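Local coordinates for ssDNA binding protein (Pyrococcus furiosus, PDB 4PSM) that binds single-stranded DNA, which it probably entraps in a tunnel system between its subunits, at residues A[20-23]-A[24-28]; A[41-44]-A[45-49]; A[49-53]-A[54-58]; A[128-131]-A[132-136]. One frame throughout, in Å; residues are numbered along the deposited sequence.

Contact 1: A[20-23]-A[24-28]; sequences RRVL and FAITR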
loop_
_atom_site.group_PDB
_atom_site.type_symbol
_atom_site.label_atom_id
_atom_site.label_comp_id
_atom_site.label_asym_id
_atom_site.label_seq_id
_atom_site.Cartn_x
_atom_site.Cartn_y
_atom_site.Cartn_z
ATOM N N ARG A 20 -5.875 22.698 -21.255
ATOM C CA ARG A 20 -6.533 21.983 -20.172
ATOM C C ARG A 20 -5.597 21.804 -18.978
ATOM O O ARG A 20 -6.003 21.957 -17.828
ATOM C CB ARG A 20 -7.042 20.631 -20.652
ATOM C CG ARG A 20 -8.116 20.022 -19.736
ATOM C CD ARG A 20 -8.514 18.622 -20.200
ATOM N NE ARG A 20 -7.420 17.672 -19.988
ATOM C CZ ARG A 20 -7.485 16.378 -20.284
ATOM N NH1 ARG A 20 -8.591 15.873 -20.812
ATOM N NH2 ARG A 20 -6.442 15.587 -20.053
ATOM N N ARG A 21 -4.335 21.498 -19.259
ATOM C CA ARG A 21 -3.347 21.315 -18.205
ATOM C C ARG A 21 -3.155 22.573 -17.381
ATOM O O ARG A 21 -3.169 22.526 -16.149
ATOM C CB ARG A 21 -2.030 20.817 -18.782
ATOM C CG ARG A 21 -2.122 19.388 -19.273
ATOM C CD ARG A 21 -0.947 19.017 -20.137
ATOM N NE ARG A 21 0.319 19.405 -19.535
ATOM C CZ ARG A 21 1.483 19.292 -20.159
ATOM N NH1 ARG A 21 1.506 18.806 -21.391
ATOM N NH2 ARG A 21 2.611 19.659 -19.561
ATOM N N VAL A 22 -2.997 23.701 -18.067
ATOM C CA VAL A 22 -2.795 24.980 -17.399
ATOM C C VAL A 22 -4.031 25.342 -16.591
ATOM O O VAL A 22 -3.935 25.793 -15.450
ATOM C CB VAL A 22 -2.496 26.090 -18.417
ATOM C CG1 VAL A 22 -2.268 27.430 -17.706
ATOM C CG2 VAL A 22 -1.286 25.705 -19.235
ATOM N N LEU A 23 -5.193 25.141 -17.198
ATOM C CA LEU A 23 -6.459 25.391 -16.530
ATOM C C LEU A 23 -6.601 24.577 -15.225
ATOM O O LEU A 23 -6.976 25.121 -14.183
ATOM C CB LEU A 23 -7.612 25.113 -17.491
ATOM C CG LEU A 23 -8.987 25.624 -17.069
ATOM C CD1 LEU A 23 -8.900 27.076 -16.628
ATOM C CD2 LEU A 23 -9.974 25.462 -18.204
ATOM N N PHE A 24 -6.286 23.285 -15.276
ATOM C CA PHE A 24 -6.320 22.460 -14.062
ATOM C C PHE A 24 -5.424 23.022 -12.968
ATOM O O PHE A 24 -5.795 23.035 -11.795
ATOM C CB PHE A 24 -5.897 21.020 -14.344
ATOM C CG PHE A 24 -7.026 20.121 -14.710
ATOM C CD1 PHE A 24 -7.981 19.772 -13.767
ATOM C CD2 PHE A 24 -7.129 19.606 -15.987
ATOM C CE1 PHE A 24 -9.032 18.947 -14.102
ATOM C CE2 PHE A 24 -8.184 18.762 -16.327
ATOM C CZ PHE A 24 -9.132 18.436 -15.381
ATOM N N ALA A 25 -4.242 23.483 -13.361
ATOM C CA ALA A 25 -3.253 23.949 -12.399
ATOM C C ALA A 25 -3.666 25.249 -11.708
ATOM O O ALA A 25 -3.464 25.409 -10.503
ATOM C CB ALA A 25 -1.896 24.095 -13.068
ATOM N N ILE A 26 -4.258 26.171 -12.463
ATOM C CA ILE A 26 -4.579 27.489 -11.921
ATOM C C ILE A 26 -5.947 27.572 -11.236
ATOM O O ILE A 26 -6.193 28.486 -10.452
ATOM C CB ILE A 26 -4.442 28.601 -12.991
ATOM C CG1 ILE A 26 -5.517 28.457 -14.072
ATOM C CG2 ILE A 26 -3.040 28.584 -13.605
ATOM C CD1 ILE A 26 -5.296 29.374 -15.270
ATOM N N THR A 27 -6.832 26.624 -11.524
ATOM C CA THR A 27 -8.139 26.594 -10.870
ATOM C C THR A 27 -8.153 25.596 -9.716
ATOM O O THR A 27 -9.172 25.412 -9.059
ATOM C CB THR A 27 -9.257 26.223 -11.856
ATOM O OG1 THR A 27 -8.997 24.926 -12.401
ATOM C CG2 THR A 27 -9.333 27.229 -12.978
ATOM N N ARG A 28 -7.011 24.957 -9.486
ATOM C CA ARG A 28 -6.854 23.956 -8.439
ATOM C C ARG A 28 -7.561 24.364 -7.146
ATOM O O ARG A 28 -7.307 25.438 -6.596
ATOM C CB ARG A 28 -5.363 23.715 -8.193
ATOM C CG ARG A 28 -5.010 22.677 -7.145
ATOM C CD ARG A 28 -5.567 21.307 -7.448
ATOM N NE ARG A 28 -5.190 20.749 -8.706
ATOM C CZ ARG A 28 -5.869 19.940 -9.514
ATOM N NH1 ARG A 28 -5.227 19.565 -10.598
ATOM N NH2 ARG A 28 -7.114 19.519 -9.308
#

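Contact 2: A[41-44]-A[45-49]; sequences GELN and KIIFE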
loop_
_atom_site.group_PDB
_atom_site.type_symbol
_atom_site.label_atom_id
_atom_site.label_comp_id
_atom_site.label_asym_id
_atom_site.label_seq_id
_atom_site.Cartn_x
_atom_site.Cartn_y
_atom_site.Cartn_z
ATOM N N GLY A 41 -12.850 22.315 -22.875
ATOM C CA GLY A 41 -13.408 21.754 -24.093
ATOM C C GLY A 41 -14.033 22.846 -24.939
ATOM O O GLY A 41 -13.865 22.877 -26.152
ATOM N N GLU A 42 -14.746 23.756 -24.284
ATOM C CA GLU A 42 -15.403 24.856 -24.974
ATOM C C GLU A 42 -14.377 25.787 -25.622
ATOM O O GLU A 42 -14.443 26.056 -26.814
ATOM C CB GLU A 42 -16.292 25.640 -24.013
ATOM C CG GLU A 42 -17.409 24.827 -23.383
ATOM C CD GLU A 42 -18.284 25.661 -22.464
ATOM O OE1 GLU A 42 -19.283 25.124 -21.941
ATOM O OE2 GLU A 42 -17.975 26.856 -22.266
ATOM N N LEU A 43 -13.428 26.268 -24.830
ATOM C CA LEU A 43 -12.391 27.157 -25.323
ATOM C C LEU A 43 -11.622 26.533 -26.488
ATOM O O LEU A 43 -11.402 27.166 -27.519
ATOM C CB LEU A 43 -11.438 27.549 -24.191
ATOM C CG LEU A 43 -10.324 28.510 -24.609
ATOM C CD1 LEU A 43 -10.850 29.700 -25.404
ATOM C CD2 LEU A 43 -9.408 28.934 -23.469
ATOM N N ASN A 44 -11.226 25.281 -26.323
ATOM C CA ASN A 44 -10.464 24.578 -27.345
ATOM C C ASN A 44 -11.258 24.423 -28.630
ATOM O O ASN A 44 -10.688 24.354 -29.720
ATOM C CB ASN A 44 -9.976 23.209 -26.825
ATOM C CG ASN A 44 -8.858 23.343 -25.800
ATOM O OD1 ASN A 44 -8.126 24.330 -25.814
ATOM N ND2 ASN A 44 -8.729 22.360 -24.899
ATOM N N LYS A 45 -12.578 24.348 -28.496
ATOM C CA LYS A 45 -13.459 24.299 -29.655
ATOM C C LYS A 45 -13.317 25.606 -30.438
ATOM O O LYS A 45 -13.119 25.607 -31.647
ATOM C CB LYS A 45 -14.905 24.099 -29.205
ATOM C CG LYS A 45 -15.431 22.681 -29.354
ATOM C CD LYS A 45 -16.130 22.492 -30.701
ATOM C CE LYS A 45 -17.371 23.375 -30.823
ATOM N NZ LYS A 45 -18.077 23.198 -32.125
ATOM N N ILE A 46 -13.404 26.719 -29.719
ATOM C CA ILE A 46 -13.288 28.041 -30.290
ATOM C C ILE A 46 -11.897 28.257 -30.877
ATOM O O ILE A 46 -11.750 28.700 -32.015
ATOM C CB ILE A 46 -13.578 29.109 -29.224
ATOM C CG1 ILE A 46 -15.053 29.054 -28.813
ATOM C CG2 ILE A 46 -13.192 30.489 -29.725
ATOM C CD1 ILE A 46 -15.392 29.914 -27.606
ATOM N N ILE A 47 -10.878 27.924 -30.097
ATOM C CA ILE A 47 -9.503 28.096 -30.533
ATOM C C ILE A 47 -9.262 27.366 -31.851
ATOM O O ILE A 47 -8.684 27.914 -32.789
ATOM C CB ILE A 47 -8.524 27.597 -29.459
ATOM C CG1 ILE A 47 -8.573 28.520 -28.237
ATOM C CG2 ILE A 47 -7.115 27.519 -30.004
ATOM C CD1 ILE A 47 -7.710 28.048 -27.096
ATOM N N PHE A 48 -9.737 26.132 -31.929
ATOM C CA PHE A 48 -9.504 25.311 -33.103
ATOM C C PHE A 48 -10.156 25.887 -34.346
ATOM O O PHE A 48 -9.636 25.729 -35.447
ATOM C CB PHE A 48 -10.009 23.891 -32.882
ATOM C CG PHE A 48 -9.776 22.985 -34.051
ATOM C CD1 PHE A 48 -8.592 22.281 -34.167
ATOM C CD2 PHE A 48 -10.733 22.845 -35.043
ATOM C CE1 PHE A 48 -8.370 21.438 -35.240
ATOM C CE2 PHE A 48 -10.513 22.009 -36.126
ATOM C CZ PHE A 48 -9.332 21.298 -36.217
ATOM N N GLU A 49 -11.308 26.528 -34.172
ATOM C CA GLU A 49 -11.968 27.197 -35.283
ATOM C C GLU A 49 -11.081 28.332 -35.786
ATOM O O GLU A 49 -10.843 28.450 -36.978
ATOM C CB GLU A 49 -13.338 27.728 -34.861
ATOM C CG GLU A 49 -14.348 26.638 -34.524
ATOM C CD GLU A 49 -15.641 27.193 -33.954
ATOM O OE1 GLU A 49 -15.614 28.303 -33.380
ATOM O OE2 GLU A 49 -16.684 26.517 -34.080
#

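Contact 3: A[49-53]-A[54-58]; sequences EKLQE and MGVKK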
loop_
_atom_site.group_PDB
_atom_site.type_symbol
_atom_site.label_atom_id
_atom_site.label_comp_id
_atom_site.label_asym_id
_atom_site.label_seq_id
_atom_site.Cartn_x
_atom_site.Cartn_y
_atom_site.Cartn_z
ATOM N N GLU A 49 -11.308 26.528 -34.172
ATOM C CA GLU A 49 -11.968 27.197 -35.283
ATOM C C GLU A 49 -11.081 28.332 -35.786
ATOM O O GLU A 49 -10.843 28.450 -36.978
ATOM C CB GLU A 49 -13.338 27.728 -34.861
ATOM C CG GLU A 49 -14.348 26.638 -34.524
ATOM C CD GLU A 49 -15.641 27.193 -33.954
ATOM O OE1 GLU A 49 -15.614 28.303 -33.380
ATOM O OE2 GLU A 49 -16.684 26.517 -34.080
ATOM N N LYS A 50 -10.580 29.142 -34.861
ATOM C CA LYS A 50 -9.700 30.247 -35.190
ATOM C C LYS A 50 -8.390 29.777 -35.814
ATOM O O LYS A 50 -7.924 30.366 -36.784
ATOM C CB LYS A 50 -9.444 31.114 -33.959
ATOM C CG LYS A 50 -10.726 31.605 -33.302
ATOM C CD LYS A 50 -10.541 32.946 -32.616
ATOM C CE LYS A 50 -11.887 33.629 -32.417
ATOM N NZ LYS A 50 -11.747 35.038 -31.961
ATOM N N LEU A 51 -7.800 28.715 -35.273
ATOM C CA LEU A 51 -6.583 28.160 -35.864
ATOM C C LEU A 51 -6.826 27.717 -37.302
ATOM O O LEU A 51 -5.947 27.849 -38.149
ATOM C CB LEU A 51 -6.032 26.981 -35.054
ATOM C CG LEU A 51 -5.629 27.269 -33.608
ATOM C CD1 LEU A 51 -5.074 26.036 -32.880
ATOM C CD2 LEU A 51 -4.723 28.480 -33.477
ATOM N N GLN A 52 -8.015 27.183 -37.569
ATOM C CA GLN A 52 -8.401 26.801 -38.923
ATOM C C GLN A 52 -8.460 28.036 -39.819
ATOM O O GLN A 52 -7.890 28.060 -40.905
ATOM C CB GLN A 52 -9.765 26.110 -38.923
ATOM C CG GLN A 52 -9.720 24.593 -38.836
ATOM C CD GLN A 52 -11.065 23.958 -39.148
ATOM O OE1 GLN A 52 -12.076 24.649 -39.285
ATOM N NE2 GLN A 52 -11.081 22.638 -39.272
ATOM N N GLU A 53 -9.157 29.061 -39.346
ATOM C CA GLU A 53 -9.338 30.290 -40.091
ATOM C C GLU A 53 -7.991 30.960 -40.349
ATOM O O GLU A 53 -7.799 31.597 -41.377
ATOM C CB GLU A 53 -10.264 31.236 -39.318
ATOM C CG GLU A 53 -10.947 32.286 -40.181
ATOM C CD GLU A 53 -12.060 31.706 -41.035
ATOM O OE1 GLU A 53 -13.121 31.359 -40.474
ATOM O OE2 GLU A 53 -11.875 31.597 -42.266
HETATM N N MSE A 54 -7.059 30.800 -39.419
HETATM C CA MSE A 54 -5.772 31.478 -39.504
HETATM C C MSE A 54 -4.757 30.726 -40.355
HETATM O O MSE A 54 -3.624 31.173 -40.508
HETATM C CB MSE A 54 -5.198 31.694 -38.109
HETATM C CG MSE A 54 -5.790 32.866 -37.370
HETATM SE SE MSE A 54 -5.385 32.754 -35.472
HETATM C CE MSE A 54 -5.880 34.567 -34.936
ATOM N N GLY A 55 -5.161 29.590 -40.908
ATOM C CA GLY A 55 -4.257 28.786 -41.712
ATOM C C GLY A 55 -3.109 28.205 -40.901
ATOM O O GLY A 55 -2.016 27.967 -41.423
ATOM N N VAL A 56 -3.349 27.968 -39.615
ATOM C CA VAL A 56 -2.322 27.385 -38.757
ATOM C C VAL A 56 -2.209 25.882 -38.969
ATOM O O VAL A 56 -3.204 25.163 -38.942
ATOM C CB VAL A 56 -2.580 27.678 -37.276
ATOM C CG1 VAL A 56 -1.494 27.054 -36.431
ATOM C CG2 VAL A 56 -2.632 29.175 -37.040
ATOM N N LYS A 57 -0.991 25.421 -39.227
ATOM C CA LYS A 57 -0.710 23.995 -39.347
ATOM C C LYS A 57 -0.368 23.432 -37.969
ATOM O O LYS A 57 -0.128 24.185 -37.024
ATOM C CB LYS A 57 0.463 23.779 -40.299
ATOM C CG LYS A 57 0.254 24.362 -41.688
ATOM C CD LYS A 57 -0.346 23.335 -42.635
ATOM C CE LYS A 57 0.607 22.168 -42.850
ATOM N NZ LYS A 57 0.015 21.105 -43.708
ATOM N N LYS A 58 -0.327 22.113 -37.836
ATOM C CA LYS A 58 -0.027 21.544 -36.523
ATOM C C LYS A 58 1.469 21.601 -36.198
ATOM O O LYS A 58 1.862 21.408 -35.050
ATOM C CB LYS A 58 -0.595 20.125 -36.368
ATOM C CG LYS A 58 -0.187 19.147 -37.443
ATOM C CD LYS A 58 -0.494 17.718 -37.008
ATOM C CE LYS A 58 -0.342 16.723 -38.155
ATOM N NZ LYS A 58 0.997 16.785 -38.803
#

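Contact 4: A[128-131]-A[132-136]; sequences KEIS and ELVER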
loop_
_atom_site.group_PDB
_atom_site.type_symbol
_atom_site.label_atom_id
_atom_site.label_comp_id
_atom_site.label_asym_id
_atom_site.label_seq_id
_atom_site.Cartn_x
_atom_site.Cartn_y
_atom_site.Cartn_z
ATOM N N LYS A 128 -8.162 -1.768 -0.253
ATOM C CA LYS A 128 -9.564 -1.988 0.054
ATOM C C LYS A 128 -9.768 -3.407 0.570
ATOM O O LYS A 128 -10.485 -3.625 1.545
ATOM C CB LYS A 128 -10.443 -1.713 -1.173
ATOM C CG LYS A 128 -10.687 -0.222 -1.424
ATOM C CD LYS A 128 -11.474 0.034 -2.702
ATOM C CE LYS A 128 -11.759 1.524 -2.884
ATOM N NZ LYS A 128 -12.494 1.827 -4.152
ATOM N N GLU A 129 -9.125 -4.366 -0.084
ATOM C CA GLU A 129 -9.211 -5.760 0.320
ATOM C C GLU A 129 -8.708 -5.929 1.744
ATOM O O GLU A 129 -9.338 -6.594 2.566
ATOM C CB GLU A 129 -8.402 -6.648 -0.624
ATOM C CG GLU A 129 -9.174 -7.107 -1.851
ATOM C CD GLU A 129 -8.309 -7.884 -2.824
ATOM O OE1 GLU A 129 -7.381 -7.284 -3.410
ATOM O OE2 GLU A 129 -8.552 -9.096 -3.000
ATOM N N ILE A 130 -7.567 -5.315 2.028
ATOM C CA ILE A 130 -6.984 -5.387 3.355
ATOM C C ILE A 130 -7.936 -4.823 4.405
ATOM O O ILE A 130 -8.137 -5.434 5.456
ATOM C CB ILE A 130 -5.614 -4.698 3.403
ATOM C CG1 ILE A 130 -4.570 -5.598 2.741
ATOM C CG2 ILE A 130 -5.200 -4.401 4.833
ATOM C CD1 ILE A 130 -3.249 -4.912 2.475
ATOM N N SER A 131 -8.538 -3.677 4.103
ATOM C CA SER A 131 -9.485 -3.042 5.013
ATOM C C SER A 131 -10.694 -3.929 5.260
ATOM O O SER A 131 -11.227 -3.973 6.370
ATOM C CB SER A 131 -9.935 -1.688 4.465
ATOM O OG SER A 131 -8.885 -0.739 4.568
ATOM N N GLU A 132 -11.119 -4.634 4.216
ATOM C CA GLU A 132 -12.275 -5.527 4.297
ATOM C C GLU A 132 -11.940 -6.710 5.191
ATOM O O GLU A 132 -12.681 -7.048 6.110
ATOM C CB GLU A 132 -12.641 -6.040 2.904
ATOM C CG GLU A 132 -14.129 -6.132 2.629
ATOM C CD GLU A 132 -14.588 -5.101 1.616
ATOM O OE1 GLU A 132 -13.760 -4.252 1.220
ATOM O OE2 GLU A 132 -15.770 -5.141 1.214
ATOM N N LEU A 133 -10.808 -7.338 4.905
ATOM C CA LEU A 133 -10.351 -8.493 5.650
ATOM C C LEU A 133 -10.162 -8.159 7.121
ATOM O O LEU A 133 -10.616 -8.891 8.006
ATOM C CB LEU A 133 -9.045 -9.006 5.060
ATOM C CG LEU A 133 -8.447 -10.269 5.670
ATOM C CD1 LEU A 133 -9.537 -11.279 5.997
ATOM C CD2 LEU A 133 -7.411 -10.880 4.731
ATOM N N VAL A 134 -9.489 -7.049 7.380
ATOM C CA VAL A 134 -9.269 -6.611 8.748
ATOM C C VAL A 134 -10.589 -6.469 9.506
ATOM O O VAL A 134 -10.727 -6.979 10.618
ATOM C CB VAL A 134 -8.483 -5.296 8.787
ATOM C CG1 VAL A 134 -8.513 -4.688 10.190
ATOM C CG2 VAL A 134 -7.056 -5.545 8.330
ATOM N N GLU A 135 -11.559 -5.791 8.899
ATOM C CA GLU A 135 -12.844 -5.588 9.543
ATOM C C GLU A 135 -13.517 -6.928 9.800
ATOM O O GLU A 135 -14.161 -7.122 10.827
ATOM C CB GLU A 135 -13.754 -4.693 8.706
ATOM C CG GLU A 135 -15.090 -4.405 9.387
ATOM C CD GLU A 135 -14.956 -3.530 10.631
ATOM O OE1 GLU A 135 -13.826 -3.084 10.934
ATOM O OE2 GLU A 135 -15.985 -3.289 11.308
ATOM N N ARG A 136 -13.353 -7.847 8.858
ATOM C CA ARG A 136 -13.940 -9.178 8.958
ATOM C C ARG A 136 -13.354 -9.940 10.155
ATOM O O ARG A 136 -14.058 -10.663 10.858
ATOM C CB ARG A 136 -13.695 -9.945 7.654
ATOM C CG ARG A 136 -14.782 -10.931 7.274
ATOM C CD ARG A 136 -15.092 -10.863 5.782
ATOM N NE ARG A 136 -13.932 -11.071 4.969
ATOM C CZ ARG A 136 -13.409 -10.357 3.975
ATOM N NH1 ARG A 136 -13.895 -9.216 3.487
ATOM N NH2 ARG A 136 -12.313 -10.875 3.460
#

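Contact 1: A[20-23]-A[24-28]
The carbonyl oxygen of L23 is gripped twice by T27: the hydroxyl OG1 of T27 lies 2.7 Å from L23 O, and the amide N of T27 3.1 Å from it. The two donors arrive from opposite faces of the carbonyl plane, OG1 the more tilted, at 35° from it. That approach follows from the first torsion of T27 (chi1 60°), which sets OG1 between the backbone N and the carbonyl carbon, turned back toward the preceding turn. The methyl of T27 is then left to pack, CG2 on CD1 of L23 at 3.7 Å. A valine here has no hydroxyl, and L23 O, left with the backbone amide alone, would probably be held less firmly. This is the C-terminal end of helix 15-26, where T27 and L23 both touch I75 of strand 74-87, so the helix end is laid against the antiparallel sheet of this ThermoDBP-related protein. One turn earlier, R20 and F24 run side by side: CG of R20 is 3.6 Å from CE2 of F24, and the R20 guanidinium stands 78° from the ring, with NE in the ring plane at its edge. The polar end of R20 continues to L144 and E149 of the second subunit. R21 joins E106 of its own chain in a salt bridge and gives its NE to E140 O of that second subunit.

Contact 2: A[41-44]-A[45-49]
L43 and I47, one helical turn apart, meet at an oblique angle. The end of I47 lies against the branch point of L43, with 3.6 Å between L43 CG and I47 CD1. Farther back along the isoleucine, L43 CD1 and I47 CG1 pass at 3.8 Å. The torsions make this possible: CG of L43 is anti to its own backbone N (chi1 -179°), whereas CG1 of I47 lies beside its N (chi1 -69°) and the chain then extends back toward L43. N44 takes a different course, lying alongside I47 and pointing the same way, with OD1 of N44 4.0 Å from CD1 of I47. Beneath the side chains, the amide N of I47 bonds to L43 O at 2.7 Å, the i to i+4 step of the helix. The amide N of F48 makes the same step to N44 O at 3.0 Å, and that oxygen also takes a hydrogen bond from the hydroxyl of Y15. An alanine in place of L43 has no branch to meet CD1 of I47, and a gap would probably open there and toward V19, V66 and W77. L43 and I47 thus form part of the buried stripe of an amphipathic helix, 33-53, which packs by this face on helix 15-26 and on the antiparallel sheet, an alpha+beta layering.

Contact 3: A[49-53]-A[54-58]
Helix 33-53 ends in a Schellman motif: G55 has positive phi (66°), which favours glycine, and the chain folds back so that the amide N of V56 bonds to L51 O at 3.0 Å. The N-H...O angle is 155°, and the donor lies nearly in line with the C=O. G55 adds a second link into the last turn, its N lying 3.1 Å from Q52 O but well above that carbonyl plane, while the amide N of M54 keeps a helical bond to K50 O at 2.8 Å. The reversal brings V56 back over L51, in the hydrophobic contact that commonly accompanies this cap. The two side chains meet obliquely, CB of L51 to CB of V56 and CD2 of L51 to CG2 of V56 both at 4.2 Å. CG2 of V56 sits beside its own backbone N (chi1 180° for CG1), which leaves that methyl directed at the leucine branch. M54, a selenomethionine, lays its chain along the last turn instead, with CG of M54 3.3 Å from K50 O and the selenium farther out. Beyond the cap the chain leads to strand 61-71, and D60 accepts a bond from the amide of K57. L51 and K50 rest on I84 of strand 74-87, and V56 on T86 of the same strand and on A12, so the cap lies against the strand that is outermost of the sheet within this chain.

Contact 4: A[128-131]-A[132-136]
The carboxylate of E132 comes back along the preceding turn to the backbone of K128, OE1 of E132 lying 3.4 Å from K128 O; both atoms are acceptors, so no hydrogen bond joins them. The bend of the E132 chain at chi2 brings it there. A second flat group, the guanidinium of R136, has one face over the backbone of L133, whose CA is 3.7 Å above its plane and offset toward the rim. R136 also packs on E115 of the third subunit and on R28 of the second. This is the long helix 93-141, all but its last residue within a predicted coiled coil, and its sides are shared out among subunits. I130 and V134, one turn apart, supply an apolar strip: CG2 of I130 and CG2 of V134 meet at 4.1 Å, the side chains crossing at a slant. I130 is also packed on L123 of the second subunit and L119 of the third, and V134 on E117 of the second. With chi1 at 168°, V134 turns CG2 back over the I130 carbonyl. E135 leads outward to K138 and the amide of R147. Regular helical bonds hold the backbone, the straightest running from the amide N of L133 to E129 O at 2.9 Å with an angle of 171°.

How the contacts relate
Contacts 1, 2 and 3 lie within the one region that marks the ThermoDBP-related family, whereas contact 4 lies far out on the long helix. Contacts 2 and 3 follow on helix 33-53, sharing E49, with centres 11 Å apart: the first is mid-helix, the second its C-terminal cap. Contact 1, on the preceding helix 15-26, has its centre 16 Å from that of contact 2, their nearest atoms about 5 Å apart. Contact 4 is remote within the chain, its centre 36 Å from that of contact 1 and 55 Å from that of contact 3. In the assembly, contact 1 meets instead the contact 4 of a second subunit, where R28 packs on R136.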